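Local coordinates for protein iron transport multicopper oxidase FET3 (Saccharomyces cerevisiae, PDB 1ZPU) that oxidises ferrous iron to ferric iron at the yeast cell surface, using four copper ions and molecular oxygen, for high-affinity iron uptake, at residues G68-D73 with P347-V352; H316-D321 with L475-D480; E381-N386 with H419-D424. All coordinates share one frame; numbering follows the deposited sequence.

Contact 1 (G68-D73 with P347-V352); sequences GTASMD and PTLMTV
Leu-349 inserts its CD2 methyl against Ala-70 and Ser-71, joining a loop of the first cupredoxin-like domain of this multicopper oxidase to the short helix 348-352 of the third. Van der Waals contact carries the interface, which is small, with 93 Å² buried. The leucine has CG anti to its backbone N (chi1 -178°), which extends the branch from the helix toward the 3-10 turn. There CD2 lies 4.3 Å from Ala-70 CB and 4.0 Å from Ser-71 CB, so it rests on both the alanine methyl and the serine methylene while the serine hydroxyl is turned away.

No hydrogen bond crosses between the segments; polar groups are used within each or passed to neighbours. In the turn, Met-72 N donates to Thr-69 O at 2.9 Å. Backbone bonds from Thr-348 and Leu-349 to Phe-77 and Leu-78 join the helix to the same first-domain loop. Asp-73 hydrogen-bonds through OD2 to the type 3 copper ligand His-397 and through O to the type 2 ligand His-60, so the loop that receives Leu-349 also supplies a second-shell residue of the trinuclear site. The closest approach is to backbone, with Leu-349 CD2 3.6 Å from Ser-71 N.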
ATOM      1  N   GLY A  68      -8.475  -0.235  18.015  1.00 69.32           N
ATOM      2  CA  GLY A  68      -9.046  -1.168  18.986  1.00 69.13           C
ATOM      3  C   GLY A  68      -9.223  -2.592  18.484  1.00 69.15           C
ATOM      4  O   GLY A  68      -9.594  -3.477  19.256  1.00 69.23           O
ATOM      5  N   THR A  69      -8.951  -2.820  17.201  1.00 69.04           N
ATOM      6  CA  THR A  69      -9.113  -4.135  16.587  1.00 68.99           C
ATOM      7  C   THR A  69      -7.926  -4.499  15.689  1.00 69.11           C
ATOM      8  O   THR A  69      -8.113  -4.901  14.540  1.00 69.00           O
ATOM      9  CB  THR A  69     -10.407  -4.207  15.743  1.00 69.09           C
ATOM     10  OG1 THR A  69     -10.442  -3.115  14.812  1.00 69.19           O
ATOM     11  CG2 THR A  69     -11.650  -4.171  16.619  1.00 68.79           C
ATOM     12  N   ALA A  70      -6.705  -4.360  16.219  1.00 69.27           N
ATOM     13  CA  ALA A  70      -5.452  -4.692  15.496  1.00 69.24           C
ATOM     14  C   ALA A  70      -5.458  -6.079  14.851  1.00 69.14           C
ATOM     15  O   ALA A  70      -4.908  -6.283  13.780  1.00 69.20           O
ATOM     16  CB  ALA A  70      -4.250  -4.563  16.425  1.00 68.90           C
ATOM     17  N   SER A  71      -6.080  -7.031  15.524  1.00 69.24           N
ATOM     18  CA  SER A  71      -6.257  -8.385  15.025  1.00 69.20           C
ATOM     19  C   SER A  71      -6.816  -8.444  13.594  1.00 69.13           C
ATOM     20  O   SER A  71      -6.688  -9.453  12.906  1.00 69.15           O
ATOM     21  CB  SER A  71      -7.189  -9.126  15.994  1.00 69.09           C
ATOM     22  OG  SER A  71      -7.874 -10.175  15.349  1.00 69.15           O
ATOM     23  N   MET A  72      -7.443  -7.362  13.152  1.00 68.94           N
ATOM     24  CA  MET A  72      -8.178  -7.383  11.890  1.00 68.90           C
ATOM     25  C   MET A  72      -7.417  -6.724  10.742  1.00 69.02           C
ATOM     26  O   MET A  72      -7.945  -6.613   9.635  1.00 68.99           O
ATOM     27  CB  MET A  72      -9.555  -6.717  12.036  1.00 68.86           C
ATOM     28  CG  MET A  72     -10.461  -7.302  13.110  1.00 68.55           C
ATOM     29  SD  MET A  72     -10.897  -9.017  12.794  1.00 69.66           S
ATOM     30  CE  MET A  72     -11.681  -9.468  14.349  1.00 67.67           C
ATOM     31  N   ASP A  73      -6.178  -6.305  11.000  1.00 69.12           N
ATOM     32  CA  ASP A  73      -5.385  -5.577  10.009  1.00 69.19           C
ATOM     33  C   ASP A  73      -4.958  -6.438   8.828  1.00 69.15           C
ATOM     34  O   ASP A  73      -4.693  -5.920   7.744  1.00 69.18           O
ATOM     35  CB  ASP A  73      -4.150  -4.956  10.650  1.00 69.38           C
ATOM     36  CG  ASP A  73      -3.547  -3.860   9.794  1.00 69.77           C
ATOM     37  OD1 ASP A  73      -4.322  -3.061   9.230  1.00 70.24           O
ATOM     38  OD2 ASP A  73      -2.304  -3.801   9.696  1.00 70.70           O
ATOM     39  N   PRO A 347       3.272 -14.714  15.554  1.00 68.83           N
ATOM     40  CA  PRO A 347       2.835 -13.384  15.123  1.00 68.90           C
ATOM     41  C   PRO A 347       3.072 -12.351  16.212  1.00 68.89           C
ATOM     42  O   PRO A 347       2.840 -12.649  17.379  1.00 68.99           O
ATOM     43  CB  PRO A 347       1.330 -13.558  14.925  1.00 68.96           C
ATOM     44  CG  PRO A 347       1.126 -15.004  14.691  1.00 68.77           C
ATOM     45  CD  PRO A 347       2.212 -15.728  15.385  1.00 68.66           C
ATOM     46  N   THR A 348       3.520 -11.157  15.831  1.00 68.80           N
ATOM     47  CA  THR A 348       3.834 -10.095  16.789  1.00 68.80           C
ATOM     48  C   THR A 348       2.725  -9.913  17.824  1.00 68.86           C
ATOM     49  O   THR A 348       2.978 -10.018  19.028  1.00 68.81           O
ATOM     50  CB  THR A 348       4.083  -8.739  16.091  1.00 68.79           C
ATOM     51  OG1 THR A 348       4.929  -8.925  14.952  1.00 69.38           O
ATOM     52  CG2 THR A 348       4.739  -7.750  17.052  1.00 68.28           C
ATOM     53  N   LEU A 349       1.504  -9.663  17.343  1.00 68.71           N
ATOM     54  CA  LEU A 349       0.351  -9.441  18.221  1.00 68.68           C
ATOM     55  C   LEU A 349       0.112 -10.591  19.207  1.00 68.87           C
ATOM     56  O   LEU A 349      -0.171 -10.363  20.385  1.00 68.94           O
ATOM     57  CB  LEU A 349      -0.911  -9.150  17.403  1.00 68.63           C
ATOM     58  CG  LEU A 349      -2.233  -8.839  18.112  1.00 68.24           C
ATOM     59  CD1 LEU A 349      -2.152  -7.595  18.974  1.00 67.48           C
ATOM     60  CD2 LEU A 349      -3.315  -8.677  17.083  1.00 67.97           C
ATOM     61  N   MET A 350       0.253 -11.820  18.725  1.00 68.96           N
ATOM     62  CA  MET A 350       0.061 -12.994  19.557  1.00 69.08           C
ATOM     63  C   MET A 350       1.032 -13.044  20.741  1.00 69.17           C
ATOM     64  O   MET A 350       0.679 -13.556  21.819  1.00 69.07           O
ATOM     65  CB  MET A 350       0.143 -14.260  18.704  1.00 69.20           C
ATOM     66  CG  MET A 350      -1.183 -14.688  18.087  1.00 69.36           C
ATOM     67  SD  MET A 350      -1.917 -13.509  16.920  1.00 72.47           S
ATOM     68  CE  MET A 350      -3.118 -14.564  16.099  1.00 70.48           C
ATOM     69  N   THR A 351       2.239 -12.505  20.559  1.00 69.19           N
ATOM     70  CA  THR A 351       3.197 -12.492  21.671  1.00 69.34           C
ATOM     71  C   THR A 351       2.897 -11.360  22.646  1.00 69.27           C
ATOM     72  O   THR A 351       2.975 -11.571  23.857  1.00 69.45           O
ATOM     73  CB  THR A 351       4.712 -12.554  21.264  1.00 69.27           C
ATOM     74  OG1 THR A 351       5.296 -11.247  21.278  1.00 69.99           O
ATOM     75  CG2 THR A 351       4.918 -13.215  19.911  1.00 69.24           C
ATOM     76  N   VAL A 352       2.518 -10.184  22.143  1.00 69.11           N
ATOM     77  CA  VAL A 352       2.087  -9.096  23.042  1.00 69.05           C
ATOM     78  C   VAL A 352       0.872  -9.491  23.906  1.00 69.08           C
ATOM     79  O   VAL A 352       0.796  -9.138  25.092  1.00 68.96           O
ATOM     80  CB  VAL A 352       1.896  -7.701  22.332  1.00 68.76           C
ATOM     81  CG1 VAL A 352       2.045  -7.792  20.844  1.00 68.89           C
ATOM     82  CG2 VAL A 352       0.578  -7.032  22.732  1.00 68.39           C
TER

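Contact 2 (H316-D321 with L475-D480); sequences HVITVD and LVLVED
Ile-318 and Leu-477 both carry their gamma branch (CG1 and CG) anti to the carbonyl carbon, with chi1 at -57° and -63°, and the extended chi2 of the isoleucine (165°) sends its CD1 across to the leucine. Val-320 CG1 takes the same place as CG1 of the isoleucine; only Leu-475 differs, with CG between its backbone N and carbonyl carbon, and the CD2 of this leucine meets the valine's CG1.

Each pair touches through a single methyl from either partner. Ile-318 CD1 lies 3.8 Å from Leu-477 CD2, and Val-320 CG1 lies 3.8 Å from Leu-475 CD2. The side chains cross obliquely in both cases and touch through their terminal methyls. The backbones stay well apart, 10.4 Å from Ile-318 CA to Leu-477 CA and 9.7 Å from Val-320 CA to Leu-475 CA, a spacing bridged by side chains with no hydrogen bond between the strands. This is the interior of a beta sandwich: the two strands belong to different sheets of the C-terminal cupredoxin fold and face each other across its hydrophobic core. All four touching residues are buried.

The core lies near the trinuclear site: the side chain of Leu-475 is about 7 Å from that of the type 3 ligand His-462. Within the sheets, strand 316-326 is hydrogen-bonded to strand 379-386, while strand 474-479 runs between strands 371-374 and 457-463. Phe-372 of the former packs on Ile-318, and Phe-461 of the latter on Leu-475, so aromatic rings from both flanking strands extend the apolar layer.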
ATOM      1  N   HIS A 316      10.326  10.199  19.982  1.00 68.89           N
ATOM      2  CA  HIS A 316      10.922   8.976  19.511  1.00 68.81           C
ATOM      3  C   HIS A 316      11.295   9.176  18.047  1.00 68.97           C
ATOM      4  O   HIS A 316      10.418   9.392  17.204  1.00 69.15           O
ATOM      5  CB  HIS A 316       9.894   7.846  19.651  1.00 68.53           C
ATOM      6  CG  HIS A 316      10.473   6.471  19.555  1.00 68.13           C
ATOM      7  ND1 HIS A 316      11.728   6.219  19.044  1.00 68.43           N
ATOM      8  CD2 HIS A 316       9.949   5.265  19.872  1.00 67.93           C
ATOM      9  CE1 HIS A 316      11.961   4.919  19.068  1.00 68.23           C
ATOM     10  NE2 HIS A 316      10.894   4.317  19.562  1.00 68.51           N
ATOM     11  N   VAL A 317      12.593   9.124  17.745  1.00 69.00           N
ATOM     12  CA  VAL A 317      13.063   9.221  16.355  1.00 68.85           C
ATOM     13  C   VAL A 317      13.579   7.878  15.862  1.00 68.81           C
ATOM     14  O   VAL A 317      14.478   7.286  16.455  1.00 68.90           O
ATOM     15  CB  VAL A 317      14.140  10.316  16.161  1.00 68.57           C
ATOM     16  CG1 VAL A 317      14.587  10.383  14.700  1.00 68.27           C
ATOM     17  CG2 VAL A 317      13.606  11.660  16.602  1.00 68.40           C
ATOM     18  N   ILE A 318      12.984   7.400  14.778  1.00 68.75           N
ATOM     19  CA  ILE A 318      13.445   6.197  14.094  1.00 68.71           C
ATOM     20  C   ILE A 318      14.156   6.612  12.792  1.00 68.85           C
ATOM     21  O   ILE A 318      13.529   7.180  11.899  1.00 69.07           O
ATOM     22  CB  ILE A 318      12.250   5.243  13.793  1.00 68.51           C
ATOM     23  CG1 ILE A 318      11.511   4.893  15.085  1.00 68.06           C
ATOM     24  CG2 ILE A 318      12.712   3.986  13.071  1.00 67.91           C
ATOM     25  CD1 ILE A 318      10.150   4.281  14.886  1.00 68.15           C
ATOM     26  N   THR A 319      15.458   6.352  12.694  1.00 68.72           N
ATOM     27  CA  THR A 319      16.206   6.648  11.476  1.00 68.73           C
ATOM     28  C   THR A 319      16.570   5.357  10.751  1.00 68.86           C
ATOM     29  O   THR A 319      17.263   4.503  11.287  1.00 68.94           O
ATOM     30  CB  THR A 319      17.471   7.501  11.748  1.00 68.51           C
ATOM     31  OG1 THR A 319      17.083   8.748  12.328  1.00 69.02           O
ATOM     32  CG2 THR A 319      18.234   7.789  10.461  1.00 68.11           C
ATOM     33  N   VAL A 320      16.089   5.212   9.526  1.00 68.95           N
ATOM     34  CA  VAL A 320      16.392   4.024   8.748  1.00 69.03           C
ATOM     35  C   VAL A 320      16.982   4.364   7.385  1.00 69.15           C
ATOM     36  O   VAL A 320      16.498   5.257   6.687  1.00 69.11           O
ATOM     37  CB  VAL A 320      15.156   3.094   8.593  1.00 69.03           C
ATOM     38  CG1 VAL A 320      14.707   2.573   9.948  1.00 69.08           C
ATOM     39  CG2 VAL A 320      14.016   3.809   7.904  1.00 68.83           C
ATOM     40  N   ASP A 321      18.042   3.648   7.022  1.00 69.38           N
ATOM     41  CA  ASP A 321      18.628   3.757   5.685  1.00 69.53           C
ATOM     42  C   ASP A 321      18.134   2.599   4.832  1.00 69.46           C
ATOM     43  O   ASP A 321      18.077   1.460   5.299  1.00 69.77           O
ATOM     44  CB  ASP A 321      20.158   3.784   5.740  1.00 69.48           C
ATOM     45  CG  ASP A 321      20.704   5.048   6.415  1.00 70.84           C
ATOM     46  OD1 ASP A 321      19.905   5.915   6.841  1.00 72.77           O
ATOM     47  OD2 ASP A 321      21.940   5.179   6.529  1.00 71.69           O
ATOM     48  N   LEU A 475       9.517  -2.982   8.522  1.00 68.87           N
ATOM     49  CA  LEU A 475       9.778  -2.972   9.957  1.00 68.78           C
ATOM     50  C   LEU A 475       8.470  -2.911  10.734  1.00 68.90           C
ATOM     51  O   LEU A 475       7.440  -2.513  10.187  1.00 69.23           O
ATOM     52  CB  LEU A 475      10.699  -1.820  10.355  1.00 68.66           C
ATOM     53  CG  LEU A 475      10.329  -0.376  10.062  1.00 67.94           C
ATOM     54  CD1 LEU A 475       9.307   0.116  11.045  1.00 67.70           C
ATOM     55  CD2 LEU A 475      11.586   0.432  10.205  1.00 68.00           C
ATOM     56  N   VAL A 476       8.513  -3.302  12.004  1.00 68.69           N
ATOM     57  CA  VAL A 476       7.299  -3.467  12.791  1.00 68.37           C
ATOM     58  C   VAL A 476       7.226  -2.479  13.955  1.00 68.57           C
ATOM     59  O   VAL A 476       8.160  -2.366  14.758  1.00 68.68           O
ATOM     60  CB  VAL A 476       7.170  -4.914  13.316  1.00 68.23           C
ATOM     61  CG1 VAL A 476       5.907  -5.081  14.144  1.00 67.63           C
ATOM     62  CG2 VAL A 476       7.199  -5.901  12.169  1.00 67.24           C
ATOM     63  N   LEU A 477       6.107  -1.766  14.037  1.00 68.58           N
ATOM     64  CA  LEU A 477       5.855  -0.825  15.124  1.00 68.64           C
ATOM     65  C   LEU A 477       4.839  -1.388  16.114  1.00 68.85           C
ATOM     66  O   LEU A 477       3.722  -1.714  15.737  1.00 69.26           O
ATOM     67  CB  LEU A 477       5.342   0.499  14.563  1.00 68.10           C
ATOM     68  CG  LEU A 477       6.285   1.277  13.645  1.00 68.36           C
ATOM     69  CD1 LEU A 477       5.642   2.580  13.252  1.00 68.50           C
ATOM     70  CD2 LEU A 477       7.635   1.554  14.293  1.00 68.54           C
ATOM     71  N   VAL A 478       5.227  -1.504  17.376  1.00 68.78           N
ATOM     72  CA  VAL A 478       4.305  -1.939  18.412  1.00 68.68           C
ATOM     73  C   VAL A 478       3.942  -0.717  19.253  1.00 68.90           C
ATOM     74  O   VAL A 478       4.766  -0.204  20.023  1.00 68.99           O
ATOM     75  CB  VAL A 478       4.922  -3.061  19.287  1.00 68.50           C
ATOM     76  CG1 VAL A 478       3.968  -3.478  20.386  1.00 68.14           C
ATOM     77  CG2 VAL A 478       5.274  -4.251  18.436  1.00 67.89           C
ATOM     78  N   GLU A 479       2.711  -0.247  19.081  1.00 68.94           N
ATOM     79  CA  GLU A 479       2.203   0.930  19.773  1.00 69.19           C
ATOM     80  C   GLU A 479       1.626   0.560  21.138  1.00 69.40           C
ATOM     81  O   GLU A 479       0.762  -0.310  21.224  1.00 69.70           O
ATOM     82  CB  GLU A 479       1.122   1.548  18.918  1.00 69.24           C
ATOM     83  CG  GLU A 479       1.054   3.045  18.963  1.00 69.81           C
ATOM     84  CD  GLU A 479       0.551   3.611  17.648  1.00 70.38           C
ATOM     85  OE1 GLU A 479       1.128   3.250  16.595  1.00 70.11           O
ATOM     86  OE2 GLU A 479      -0.417   4.406  17.664  1.00 70.12           O
ATOM     87  N   ASP A 480       2.069   1.256  22.185  1.00 69.41           N
ATOM     88  CA  ASP A 480       1.896   0.824  23.585  1.00 69.55           C
ATOM     89  C   ASP A 480       1.207  -0.533  23.768  1.00 69.50           C
ATOM     90  O   ASP A 480      -0.019  -0.616  23.852  1.00 69.41           O
ATOM     91  CB  ASP A 480       1.273   1.915  24.489  1.00 69.65           C
ATOM     92  CG  ASP A 480      -0.167   2.213  24.148  1.00 69.68           C
ATOM     93  OD1 ASP A 480      -0.557   2.019  22.978  1.00 70.19           O
ATOM     94  OD2 ASP A 480      -0.909   2.648  25.054  1.00 69.80           O
TER

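Contact 3 (E381-N386 with H419-D424); sequences EIVLNN and HSFDPD
The outer face of a cupredoxin beta sandwich is covered here by a loop: Asn-385 and Val-383 of strand 379-386 receive Ser-420 and Phe-421 from the long connection between strands 401-406 and 434-436. One hydrogen bond ties the two together. Phe-421 N donates to Asn-385 OD1 over 2.9 Å, nearly straight at the hydrogen (162°), with the donor tilted 32° from the carbonyl plane. Asn-385 has CG anti to its carbonyl carbon (chi1 -57°), which brings the amide to the loop; its oxygen takes the Phe-421 N-H, while ND2 bonds Asp-321 OD1 on the adjoining strand. Ser-420 lies against the same amide, its OG 3.3 Å from Asn-385 CG. With a leucine in place of Asn-385, the Phe-421 N-H would probably lose its acceptor and Asp-321 OD1 the N-H of the asparagine amide, so the loop would be held less firmly at this point.

Beside this polar link lies an apolar one. Val-383 CG1 packs 3.6 Å from Phe-421 CB and 3.9 Å from CD2 of the same phenylalanine, the two side chains crossing at about a right angle. The ring is further packed against Val-448, Gln-405 and Phe-429, and meets the ring of His-426. Beyond the phenylalanine the loop folds into an Asx turn, in which Asp-424 N donates to Asp-422 OD1 at 2.8 Å.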
ATOM      1  N   GLU A 381       8.731  10.141  15.013  1.00 69.16           N
ATOM      2  CA  GLU A 381       9.252  10.635  13.756  1.00 69.45           C
ATOM      3  C   GLU A 381      10.056   9.534  13.076  1.00 69.27           C
ATOM      4  O   GLU A 381      10.958   8.942  13.680  1.00 69.45           O
ATOM      5  CB  GLU A 381      10.108  11.879  13.999  1.00 69.32           C
ATOM      6  CG  GLU A 381      11.018  12.286  12.856  1.00 70.01           C
ATOM      7  CD  GLU A 381      11.737  13.603  13.124  1.00 70.71           C
ATOM      8  OE1 GLU A 381      11.069  14.664  13.120  1.00 72.36           O
ATOM      9  OE2 GLU A 381      12.976  13.589  13.333  1.00 72.72           O
ATOM     10  N   ILE A 382       9.708   9.253  11.822  1.00 69.05           N
ATOM     11  CA  ILE A 382      10.457   8.309  11.002  1.00 68.71           C
ATOM     12  C   ILE A 382      11.309   9.087  10.008  1.00 68.74           C
ATOM     13  O   ILE A 382      10.808   9.863   9.206  1.00 68.89           O
ATOM     14  CB  ILE A 382       9.531   7.299  10.272  1.00 68.41           C
ATOM     15  CG1 ILE A 382       8.933   6.321  11.273  1.00 68.07           C
ATOM     16  CG2 ILE A 382      10.296   6.504   9.234  1.00 67.97           C
ATOM     17  CD1 ILE A 382       7.726   5.565  10.752  1.00 68.55           C
ATOM     18  N   VAL A 383      12.611   8.886  10.091  1.00 68.78           N
ATOM     19  CA  VAL A 383      13.542   9.459   9.137  1.00 68.80           C
ATOM     20  C   VAL A 383      13.985   8.343   8.201  1.00 68.81           C
ATOM     21  O   VAL A 383      14.565   7.347   8.632  1.00 68.82           O
ATOM     22  CB  VAL A 383      14.785  10.086   9.830  1.00 68.72           C
ATOM     23  CG1 VAL A 383      15.736  10.680   8.797  1.00 68.39           C
ATOM     24  CG2 VAL A 383      14.366  11.147  10.843  1.00 68.56           C
ATOM     25  N   LEU A 384      13.699   8.512   6.918  1.00 68.68           N
ATOM     26  CA  LEU A 384      14.046   7.510   5.944  1.00 68.66           C
ATOM     27  C   LEU A 384      15.048   8.079   4.949  1.00 68.80           C
ATOM     28  O   LEU A 384      14.768   9.069   4.275  1.00 68.87           O
ATOM     29  CB  LEU A 384      12.781   6.987   5.258  1.00 68.49           C
ATOM     30  CG  LEU A 384      12.922   5.806   4.292  1.00 68.54           C
ATOM     31  CD1 LEU A 384      11.779   4.847   4.470  1.00 69.43           C
ATOM     32  CD2 LEU A 384      13.001   6.262   2.860  1.00 67.22           C
ATOM     33  N   ASN A 385      16.217   7.446   4.883  1.00 68.84           N
ATOM     34  CA  ASN A 385      17.290   7.830   3.968  1.00 68.86           C
ATOM     35  C   ASN A 385      17.499   6.790   2.853  1.00 69.06           C
ATOM     36  O   ASN A 385      18.042   5.709   3.096  1.00 69.06           O
ATOM     37  CB  ASN A 385      18.596   8.016   4.741  1.00 68.60           C
ATOM     38  CG  ASN A 385      18.478   9.030   5.853  1.00 68.50           C
ATOM     39  OD1 ASN A 385      18.028  10.154   5.636  1.00 68.43           O
ATOM     40  ND2 ASN A 385      18.892   8.645   7.053  1.00 68.45           N
ATOM     41  N   ASN A 386      17.067   7.119   1.636  1.00 69.18           N
ATOM     42  CA  ASN A 386      17.255   6.233   0.487  1.00 69.29           C
ATOM     43  C   ASN A 386      18.694   6.201   0.003  1.00 69.58           C
ATOM     44  O   ASN A 386      19.221   7.197  -0.493  1.00 69.77           O
ATOM     45  CB  ASN A 386      16.342   6.616  -0.679  1.00 69.31           C
ATOM     46  CG  ASN A 386      16.266   5.527  -1.743  1.00 69.54           C
ATOM     47  OD1 ASN A 386      16.589   4.372  -1.484  1.00 70.34           O
ATOM     48  ND2 ASN A 386      15.842   5.896  -2.948  1.00 69.44           N
ATOM     49  N   HIS A 419      21.825  11.652  -0.200  1.00 68.83           N
ATOM     50  CA  HIS A 419      21.858  12.624   0.886  1.00 68.77           C
ATOM     51  C   HIS A 419      20.843  12.282   1.963  1.00 68.89           C
ATOM     52  O   HIS A 419      19.665  12.063   1.674  1.00 69.11           O
ATOM     53  CB  HIS A 419      21.662  14.037   0.350  1.00 68.67           C
ATOM     54  CG  HIS A 419      22.820  14.517  -0.459  1.00 68.56           C
ATOM     55  ND1 HIS A 419      22.900  14.334  -1.823  1.00 68.81           N
ATOM     56  CD2 HIS A 419      23.974  15.116  -0.090  1.00 68.54           C
ATOM     57  CE1 HIS A 419      24.044  14.827  -2.265  1.00 68.90           C
ATOM     58  NE2 HIS A 419      24.715  15.305  -1.233  1.00 69.07           N
ATOM     59  N   SER A 420      21.317  12.201   3.200  1.00 68.94           N
ATOM     60  CA  SER A 420      20.454  11.902   4.338  1.00 68.97           C
ATOM     61  C   SER A 420      19.784  13.171   4.857  1.00 69.07           C
ATOM     62  O   SER A 420      20.230  14.288   4.563  1.00 69.15           O
ATOM     63  CB  SER A 420      21.260  11.257   5.460  1.00 69.00           C
ATOM     64  OG  SER A 420      21.582   9.919   5.152  1.00 69.49           O
ATOM     65  N   PHE A 421      18.708  12.996   5.620  1.00 68.96           N
ATOM     66  CA  PHE A 421      18.135  14.095   6.375  1.00 68.80           C
ATOM     67  C   PHE A 421      19.125  14.497   7.438  1.00 68.91           C
ATOM     68  O   PHE A 421      19.689  13.637   8.111  1.00 68.99           O
ATOM     69  CB  PHE A 421      16.829  13.674   7.043  1.00 68.45           C
ATOM     70  CG  PHE A 421      16.258  14.712   7.964  1.00 68.39           C
ATOM     71  CD1 PHE A 421      15.749  15.908   7.462  1.00 67.85           C
ATOM     72  CD2 PHE A 421      16.227  14.496   9.340  1.00 67.91           C
ATOM     73  CE1 PHE A 421      15.220  16.872   8.317  1.00 67.68           C
ATOM     74  CE2 PHE A 421      15.700  15.452  10.199  1.00 67.27           C
ATOM     75  CZ  PHE A 421      15.192  16.642   9.686  1.00 67.46           C
ATOM     76  N   ASP A 422      19.345  15.800   7.573  1.00 69.05           N
ATOM     77  CA  ASP A 422      20.180  16.312   8.644  1.00 69.22           C
ATOM     78  C   ASP A 422      19.341  17.189   9.580  1.00 69.31           C
ATOM     79  O   ASP A 422      18.846  18.246   9.169  1.00 69.44           O
ATOM     80  CB  ASP A 422      21.388  17.071   8.095  1.00 69.07           C
ATOM     81  CG  ASP A 422      22.454  17.322   9.155  1.00 70.08           C
ATOM     82  OD1 ASP A 422      22.112  17.550  10.343  1.00 70.23           O
ATOM     83  OD2 ASP A 422      23.653  17.295   8.801  1.00 71.28           O
ATOM     84  N   PRO A 423      19.183  16.755  10.846  1.00 69.29           N
ATOM     85  CA  PRO A 423      18.401  17.512  11.819  1.00 69.23           C
ATOM     86  C   PRO A 423      18.983  18.897  12.052  1.00 69.29           C
ATOM     87  O   PRO A 423      18.273  19.797  12.487  1.00 69.43           O
ATOM     88  CB  PRO A 423      18.531  16.676  13.092  1.00 69.12           C
ATOM     89  CG  PRO A 423      19.769  15.876  12.897  1.00 69.10           C
ATOM     90  CD  PRO A 423      19.749  15.537  11.450  1.00 69.19           C
ATOM     91  N   ASP A 424      20.267  19.058  11.757  1.00 69.31           N
ATOM     92  CA  ASP A 424      20.948  20.327  11.944  1.00 69.33           C
ATOM     93  C   ASP A 424      20.834  21.221  10.712  1.00 69.31           C
ATOM     94  O   ASP A 424      21.035  22.433  10.796  1.00 69.44           O
ATOM     95  CB  ASP A 424      22.418  20.083  12.293  1.00 69.32           C
ATOM     96  CG  ASP A 424      22.608  19.460  13.670  1.00 69.17           C
ATOM     97  OD1 ASP A 424      21.684  18.797  14.188  1.00 68.88           O
ATOM     98  OD2 ASP A 424      23.709  19.632  14.234  1.00 70.05           O
TER

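How the contacts relate
Contacts 1 and 2 are buried and rest on van der Waals contacts of methyl groups, with no hydrogen bond between their segments, whereas contact 3 is only partly buried and depends on an amide-to-backbone bond. Contact 2 lies between the sheets of a single sandwich, contact 1 between two domains, and contact 3 on an outer sheet face. Contacts 2 and 3 use neighbouring strands, 316-326 and 379-386, laced by a probable hydrogen bond from Val-383 N to Ile-318 O, yet they use opposite faces of that sheet, contact 2 the inner and contact 3 the outer. Contact 1 meets contact 2 at strand 474-479, where Thr-348 packs on Val-476 and Val-478. Contacts 1 and 3 do not touch.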